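Local structure of peptide ABC transporter permease (Staphylococcus hominis, 6EXS) at residues L309-Y312 and G313-S317; G383-G386 and L387-H391; L458-T461 and N462-F466. The protein probably imports peptides into the bacterial cell as a POT-family transporter, and binds a thioalcohol-conjugated peptide that is a precursor of human underarm odour. All coordinates share one frame; numbering follows the deposited sequence.

In the fold
All three interactions are local contacts within single helices of one neighbourhood: 309-316 for interaction 1, the end of 364-389 for interaction 2, the start of 460-479 for interaction 3. The helices also touch one another: Y312 lies against G386 and also against Q460, T461 and F464, while G383 and G386 take up side chains of interaction 3. Interaction 1 is the most buried of the three, mixing an aromatic-arginine contact with a helix end where S317 bonds twice to one carbonyl oxygen. Interaction 2, partly buried, faces lipid, and its glycines and apolar groups meet a monoolein. Interaction 3, likewise partly buried, has Y463 and F464 buried but N462 and F466 on the surface.

Interaction 1 (L309-Y312 and G313-S317); sequences LNIY and GLERS
R316 folds over the ring of Y312, one helical turn before it. The phenol stands with CG opposite the backbone N (chi1 -174°), which swings the ring along the helix toward R316. That arginine bends at chi2 (-87°) and again at chi3, so its chain curls round the rim of the ring. CB rides over one face in a CH-pi contact, 4.2 Å from the centroid of the Y312 ring; CG then drops to 3.6 Å from Y312 CE1. Beyond it the guanidinium turns its own flat face to the ring's rim: Y312 CE1 lies over its centre, 3.6 Å from R316 CZ, with the two planes 64° apart. R316 NH2 ends up at the edge of the Y312 ring, in its plane. T461 borders both side chains and Q460 lies against the phenol.

This short helix, 309-316, follows the long helix 279-302 of the MFS-type fold after a break. N310 touches the peptide-pocket residues F335, Q336 and Y403, and I311 packs on I40 and Y44 of helix 16-44, consistent with a meeting of the two halves of the transporter. On that side I311 and E315 run side by side: I311 CG2 comes to 3.4 Å from E315 OE2, while OE1 of the same carboxylate makes a salt bridge to K56.

At the C-terminal end, G313 O accepts two bonds from S317, N at 2.9 Å and OG at 2.7 Å, reaching it from opposite faces of the carbonyl plane. S317 OG also bonds to M319 N.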
loop_
_atom_site.group_PDB
_atom_site.type_symbol
_atom_site.label_atom_id
_atom_site.label_comp_id
_atom_site.label_asym_id
_atom_site.label_seq_id
_atom_site.Cartn_x
_atom_site.Cartn_y
_atom_site.Cartn_z
ATOM N N LEU A 309 0.243 16.156 1.653
ATOM C CA LEU A 309 1.493 16.824 2.036
ATOM C C LEU A 309 2.308 17.364 0.845
ATOM O O LEU A 309 2.895 18.445 0.960
ATOM C CB LEU A 309 2.347 15.907 2.930
ATOM C CG LEU A 309 3.412 16.575 3.823
ATOM C CD1 LEU A 309 2.810 17.681 4.710
ATOM C CD2 LEU A 309 4.141 15.526 4.669
ATOM N N ASN A 310 2.303 16.634 -0.296
ATOM C CA ASN A 310 2.997 17.009 -1.538
ATOM C C ASN A 310 2.387 18.248 -2.259
ATOM O O ASN A 310 3.146 19.094 -2.745
ATOM C CB ASN A 310 3.105 15.804 -2.489
ATOM C CG ASN A 310 1.822 15.067 -2.792
ATOM O OD1 ASN A 310 0.820 15.175 -2.084
ATOM N ND2 ASN A 310 1.844 14.265 -3.848
ATOM N N ILE A 311 1.026 18.339 -2.343
ATOM C CA ILE A 311 0.309 19.475 -2.941
ATOM C C ILE A 311 0.528 20.710 -2.051
ATOM O O ILE A 311 0.716 21.810 -2.569
ATOM C CB ILE A 311 -1.199 19.196 -3.182
ATOM C CG1 ILE A 311 -1.426 17.985 -4.113
ATOM C CG2 ILE A 311 -1.911 20.447 -3.728
ATOM C CD1 ILE A 311 -2.935 17.623 -4.330
ATOM N N TYR A 312 0.528 20.511 -0.711
ATOM C CA TYR A 312 0.788 21.571 0.274
ATOM C C TYR A 312 2.209 22.105 0.103
ATOM O O TYR A 312 2.401 23.312 0.136
ATOM C CB TYR A 312 0.568 21.065 1.710
ATOM C CG TYR A 312 0.687 22.143 2.769
ATOM C CD1 TYR A 312 -0.285 23.134 2.899
ATOM C CD2 TYR A 312 1.755 22.156 3.662
ATOM C CE1 TYR A 312 -0.202 24.102 3.898
ATOM C CE2 TYR A 312 1.859 23.133 4.652
ATOM C CZ TYR A 312 0.876 24.102 4.770
ATOM O OH TYR A 312 0.971 25.058 5.750
ATOM N N GLY A 313 3.170 21.212 -0.118
ATOM C CA GLY A 313 4.556 21.582 -0.364
ATOM C C GLY A 313 4.692 22.371 -1.653
ATOM O O GLY A 313 5.315 23.436 -1.664
ATOM N N LEU A 314 4.069 21.873 -2.745
ATOM C CA LEU A 314 4.073 22.511 -4.069
ATOM C C LEU A 314 3.440 23.909 -4.050
ATOM O O LEU A 314 3.958 24.842 -4.683
ATOM C CB LEU A 314 3.363 21.587 -5.097
ATOM C CG LEU A 314 3.251 22.047 -6.561
ATOM C CD1 LEU A 314 4.619 22.293 -7.194
ATOM C CD2 LEU A 314 2.533 21.031 -7.382
ATOM N N GLU A 315 2.341 24.059 -3.301
ATOM C CA GLU A 315 1.583 25.307 -3.229
ATOM C C GLU A 315 2.022 26.296 -2.148
ATOM O O GLU A 315 1.819 27.493 -2.325
ATOM C CB GLU A 315 0.086 25.010 -3.070
ATOM C CG GLU A 315 -0.539 24.380 -4.296
ATOM C CD GLU A 315 -1.991 23.987 -4.135
ATOM O OE1 GLU A 315 -2.534 24.118 -3.012
ATOM O OE2 GLU A 315 -2.581 23.512 -5.132
ATOM N N ARG A 316 2.574 25.819 -1.023
ATOM C CA ARG A 316 2.935 26.720 0.076
ATOM C C ARG A 316 4.446 26.864 0.327
ATOM O O ARG A 316 4.869 27.864 0.907
ATOM C CB ARG A 316 2.193 26.324 1.368
ATOM C CG ARG A 316 0.667 26.332 1.196
ATOM C CD ARG A 316 0.008 27.686 1.450
ATOM N NE ARG A 316 -0.582 27.768 2.791
ATOM C CZ ARG A 316 -1.770 27.265 3.132
ATOM N NH1 ARG A 316 -2.515 26.629 2.233
ATOM N NH2 ARG A 316 -2.215 27.383 4.376
ATOM N N SER A 317 5.256 25.911 -0.126
ATOM C CA SER A 317 6.696 26.024 0.087
ATOM C C SER A 317 7.413 26.594 -1.140
ATOM O O SER A 317 6.820 26.673 -2.221
ATOM C CB SER A 317 7.292 24.694 0.540
ATOM O OG SER A 317 7.752 23.954 -0.574
#

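Interaction 2 (G383-G386 and L387-H391); sequences GLVG and LGYGH. With OLC ((2R)-2,3-dihydroxypropyl (9Z)-octadec-9-enoate), chain F.
L384 and L387 lie side by side and point the same way, and so do V385 and Y389; the two pairs sit on the last turns of helix 364-389 in this MFS transporter, where a lipid covers the helix surface. The leucines meet through one methyl each, L384 CD2 to L387 CD2 at 3.9 Å. The other methyl of L384, CD1, is turned to the acyl chain of the bound monoolein and comes 3.8 Å from its C7.

V385 divides its branches in the same manner. With CG1 placed opposite the backbone N (chi1 168°), that methyl leans on the tyrosine ring, 3.8 Å from Y389 CD2, whereas CG2 packs 3.7 Å from C4 of the lipid. Y389 has its CG beside the backbone N (chi1 -75°), and this brings the ring back along the helix, edge first, onto the preceding turn: V385 O lies in the ring plane, 3.1 Å from Y389 CD2. One face of the same ring is taken by the lipid's glycerol, whose C21 sits 3.6 Å from Y389 CE2, offset toward the rim. The phenol oxygen is hydrogen-bonded to a second monoolein molecule.

Glycines form much of the backbone here. G388 has no side chain, and the ester group of the lipid passes close over it. The helix stops at G390, which takes a positive phi; its N still donates to G386 O. The headgroup is tied to the helix end through one bond of its own, the lipid hydroxyl O23 donating to G388 O at 2.8 Å.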
loop_
_atom_site.group_PDB
_atom_site.type_symbol
_atom_site.label_atom_id
_atom_site.label_comp_id
_atom_site.label_asym_id
_atom_site.label_seq_id
_atom_site.Cartn_x
_atom_site.Cartn_y
_atom_site.Cartn_z
ATOM N N GLY A 383 1.651 21.563 10.562
ATOM C CA GLY A 383 0.549 22.408 11.010
ATOM C C GLY A 383 1.041 23.653 11.719
ATOM O O GLY A 383 0.539 24.747 11.457
ATOM N N LEU A 384 2.055 23.508 12.591
ATOM C CA LEU A 384 2.649 24.642 13.309
ATOM C C LEU A 384 3.489 25.545 12.402
ATOM O O LEU A 384 3.554 26.750 12.646
ATOM C CB LEU A 384 3.443 24.197 14.549
ATOM C CG LEU A 384 2.623 23.686 15.751
ATOM C CD1 LEU A 384 3.538 23.183 16.845
ATOM C CD2 LEU A 384 1.691 24.768 16.321
ATOM N N VAL A 385 4.100 24.974 11.340
ATOM C CA VAL A 385 4.883 25.715 10.341
ATOM C C VAL A 385 3.937 26.654 9.555
ATOM O O VAL A 385 4.234 27.846 9.431
ATOM C CB VAL A 385 5.721 24.773 9.430
ATOM C CG1 VAL A 385 6.303 25.510 8.230
ATOM C CG2 VAL A 385 6.833 24.086 10.217
ATOM N N GLY A 386 2.797 26.127 9.091
ATOM C CA GLY A 386 1.796 26.901 8.359
ATOM C C GLY A 386 1.177 28.009 9.189
ATOM O O GLY A 386 0.948 29.116 8.688
ATOM N N LEU A 387 0.939 27.715 10.483
ATOM C CA LEU A 387 0.402 28.626 11.495
ATOM C C LEU A 387 1.411 29.734 11.781
ATOM O O LEU A 387 1.015 30.886 11.953
ATOM C CB LEU A 387 0.109 27.828 12.784
ATOM C CG LEU A 387 -0.643 28.519 13.931
ATOM C CD1 LEU A 387 -2.103 28.786 13.570
ATOM C CD2 LEU A 387 -0.589 27.666 15.188
ATOM N N GLY A 388 2.693 29.378 11.825
ATOM C CA GLY A 388 3.777 30.318 12.083
ATOM C C GLY A 388 4.015 31.304 10.957
ATOM O O GLY A 388 4.193 32.498 11.206
ATOM N N TYR A 389 4.005 30.815 9.712
ATOM C CA TYR A 389 4.255 31.627 8.526
ATOM C C TYR A 389 3.026 32.353 7.985
ATOM O O TYR A 389 3.172 33.459 7.469
ATOM C CB TYR A 389 4.901 30.780 7.421
ATOM C CG TYR A 389 6.359 30.462 7.664
ATOM C CD1 TYR A 389 7.362 31.362 7.301
ATOM C CD2 TYR A 389 6.743 29.254 8.241
ATOM C CE1 TYR A 389 8.710 31.070 7.518
ATOM C CE2 TYR A 389 8.085 28.955 8.465
ATOM C CZ TYR A 389 9.064 29.867 8.103
ATOM O OH TYR A 389 10.383 29.572 8.314
ATOM N N GLY A 390 1.852 31.722 8.071
ATOM C CA GLY A 390 0.605 32.270 7.544
ATOM C C GLY A 390 0.625 32.261 6.030
ATOM O O GLY A 390 0.819 31.207 5.419
ATOM N N HIS A 391 0.497 33.444 5.416
ATOM C CA HIS A 391 0.550 33.594 3.959
ATOM C C HIS A 391 2.001 33.535 3.416
ATOM O O HIS A 391 2.190 33.293 2.221
ATOM C CB HIS A 391 -0.150 34.896 3.526
HETATM C C18 OLC F . 13.233 10.345 16.518
HETATM C C10 OLC F . 6.956 18.345 16.725
HETATM C C9 OLC F . 6.683 19.616 16.445
HETATM C C17 OLC F . 12.410 11.349 17.299
HETATM C C11 OLC F . 8.268 17.764 17.183
HETATM C C8 OLC F . 7.630 20.791 16.497
HETATM C C24 OLC F . 8.490 32.926 11.747
HETATM C C16 OLC F . 11.833 12.475 16.446
HETATM C C12 OLC F . 8.654 16.473 16.467
HETATM C C7 OLC F . 7.025 22.079 15.948
HETATM C C15 OLC F . 11.075 13.517 17.259
HETATM C C13 OLC F . 9.692 15.651 17.214
HETATM C C6 OLC F . 8.027 23.207 15.769
HETATM C C14 OLC F . 10.211 14.457 16.435
HETATM C C5 OLC F . 7.412 24.541 15.370
HETATM C C4 OLC F . 7.316 24.769 13.869
HETATM C C3 OLC F . 8.098 25.976 13.366
HETATM C C2 OLC F . 7.270 27.257 13.263
HETATM C C21 OLC F . 7.645 30.557 11.620
HETATM C C1 OLC F . 7.960 28.364 12.514
HETATM C C22 OLC F . 7.767 31.804 12.465
HETATM O O19 OLC F . 9.048 28.275 12.004
HETATM O O25 OLC F . 7.728 33.444 10.661
HETATM O O23 OLC F . 6.471 32.243 12.892
HETATM O O20 OLC F . 7.204 29.472 12.474
#

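Interaction 3 (L458-T461 and N462-F466); sequences LGQT and NYFIF
N462 folds back against the carbonyl oxygen of L458, the residue that ends the short helix 455-458; the asparagine CB is 3.3 Å from L458 O. Between the two helices G459, with a positive phi, breaks the helical run and takes the N-cap position of helix 460-479.

Y463 follows. Its N donates to G459 O at 2.8 Å, nearly along the C=O axis (167°), a bond to the N-cap carbonyl. Y463 CB sits beside the Q460 carbonyl and the ring leads away from there, so that Y463 CD1 meets Q460 OE1 only obliquely at 3.7 Å; the tyrosine hydroxyl is hydrogen-bonded to Q304.

F464 points to the interior of the bundle. This is the last long helix of the MFS-type fold, in the C-terminal half of the transporter: the F464 ring makes edge-to-face contacts with Y312 and Y379, and touches I382 of helix 364-389. Q460 covers one face of it. A bend at chi2 (68°) brings the glutamine amide back over the phenyl, its plane only 16° from the ring's, and OE1 stands 3.5 Å above the F464 ring, displaced to the rim. The backbone closes the same turn, F464 N to Q460 O at 3.2 Å.

I465 N donates to T461 O at 3.2 Å, and I465 CD1 lies 3.4 Å from the same oxygen. F466 comes last, on the surface, with its N bonded to N462 O. Its ring reaches back to L458, where F466 CD2 touches L458 CD1 at 3.9 Å, obliquely to the phenyl plane.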
loop_
_atom_site.group_PDB
_atom_site.type_symbol
_atom_site.label_atom_id
_atom_site.label_comp_id
_atom_site.label_asym_id
_atom_site.label_seq_id
_atom_site.Cartn_x
_atom_site.Cartn_y
_atom_site.Cartn_z
ATOM N N LEU A 458 -12.276 23.057 7.259
ATOM C CA LEU A 458 -11.431 23.280 8.440
ATOM C C LEU A 458 -10.266 24.238 8.202
ATOM O O LEU A 458 -9.852 24.940 9.125
ATOM C CB LEU A 458 -10.883 21.960 9.025
ATOM C CG LEU A 458 -11.867 20.920 9.573
ATOM C CD1 LEU A 458 -11.128 19.653 9.969
ATOM C CD2 LEU A 458 -12.653 21.447 10.777
ATOM N N GLY A 459 -9.737 24.236 6.985
ATOM C CA GLY A 459 -8.551 25.001 6.630
ATOM C C GLY A 459 -7.390 24.029 6.698
ATOM O O GLY A 459 -7.298 23.254 7.660
ATOM N N GLN A 460 -6.524 24.026 5.663
ATOM C CA GLN A 460 -5.389 23.109 5.519
ATOM C C GLN A 460 -4.504 22.997 6.781
ATOM O O GLN A 460 -4.174 21.876 7.179
ATOM C CB GLN A 460 -4.562 23.455 4.267
ATOM C CG GLN A 460 -3.422 22.489 3.941
ATOM C CD GLN A 460 -3.826 21.106 3.491
ATOM O OE1 GLN A 460 -4.112 20.219 4.305
ATOM N NE2 GLN A 460 -3.752 20.858 2.190
ATOM N N THR A 461 -4.151 24.132 7.413
ATOM C CA THR A 461 -3.324 24.160 8.631
ATOM C C THR A 461 -4.040 23.582 9.850
ATOM O O THR A 461 -3.423 22.848 10.627
ATOM C CB THR A 461 -2.774 25.559 8.913
ATOM O OG1 THR A 461 -3.842 26.500 8.805
ATOM C CG2 THR A 461 -1.648 25.934 7.977
ATOM N N ASN A 462 -5.334 23.921 10.028
ATOM C CA ASN A 462 -6.145 23.413 11.136
ATOM C C ASN A 462 -6.371 21.923 10.963
ATOM O O ASN A 462 -6.427 21.209 11.963
ATOM C CB ASN A 462 -7.482 24.140 11.235
ATOM C CG ASN A 462 -7.410 25.631 11.464
ATOM O OD1 ASN A 462 -6.344 26.227 11.671
ATOM N ND2 ASN A 462 -8.569 26.269 11.426
ATOM N N TYR A 463 -6.461 21.451 9.692
ATOM C CA TYR A 463 -6.615 20.037 9.328
ATOM C C TYR A 463 -5.394 19.207 9.815
ATOM O O TYR A 463 -5.593 18.161 10.419
ATOM C CB TYR A 463 -6.843 19.908 7.809
ATOM C CG TYR A 463 -6.799 18.497 7.254
ATOM C CD1 TYR A 463 -5.604 17.947 6.789
ATOM C CD2 TYR A 463 -7.964 17.742 7.115
ATOM C CE1 TYR A 463 -5.561 16.664 6.243
ATOM C CE2 TYR A 463 -7.937 16.468 6.544
ATOM C CZ TYR A 463 -6.730 15.928 6.124
ATOM O OH TYR A 463 -6.681 14.677 5.567
ATOM N N PHE A 464 -4.157 19.687 9.576
ATOM C CA PHE A 464 -2.928 19.024 10.022
ATOM C C PHE A 464 -2.856 18.960 11.553
ATOM O O PHE A 464 -2.466 17.922 12.093
ATOM C CB PHE A 464 -1.667 19.723 9.472
ATOM C CG PHE A 464 -1.384 19.580 7.992
ATOM C CD1 PHE A 464 -1.264 18.324 7.407
ATOM C CD2 PHE A 464 -1.133 20.697 7.204
ATOM C CE1 PHE A 464 -0.979 18.195 6.046
ATOM C CE2 PHE A 464 -0.830 20.565 5.846
ATOM C CZ PHE A 464 -0.767 19.317 5.273
ATOM N N ILE A 465 -3.251 20.055 12.246
ATOM C CA ILE A 465 -3.244 20.119 13.709
ATOM C C ILE A 465 -4.321 19.188 14.293
ATOM O O ILE A 465 -4.010 18.417 15.200
ATOM C CB ILE A 465 -3.312 21.584 14.250
ATOM C CG1 ILE A 465 -2.112 22.413 13.730
ATOM C CG2 ILE A 465 -3.353 21.625 15.796
ATOM C CD1 ILE A 465 -2.350 23.925 13.645
ATOM N N PHE A 466 -5.558 19.228 13.749
ATOM C CA PHE A 466 -6.682 18.387 14.193
ATOM C C PHE A 466 -6.387 16.883 14.047
ATOM O O PHE A 466 -6.593 16.132 15.001
ATOM C CB PHE A 466 -7.999 18.793 13.495
ATOM C CG PHE A 466 -9.149 17.818 13.614
ATOM C CD1 PHE A 466 -9.813 17.642 14.825
ATOM C CD2 PHE A 466 -9.586 17.095 12.510
ATOM C CE1 PHE A 466 -10.880 16.738 14.932
ATOM C CE2 PHE A 466 -10.655 16.194 12.618
ATOM C CZ PHE A 466 -11.294 16.023 13.827
#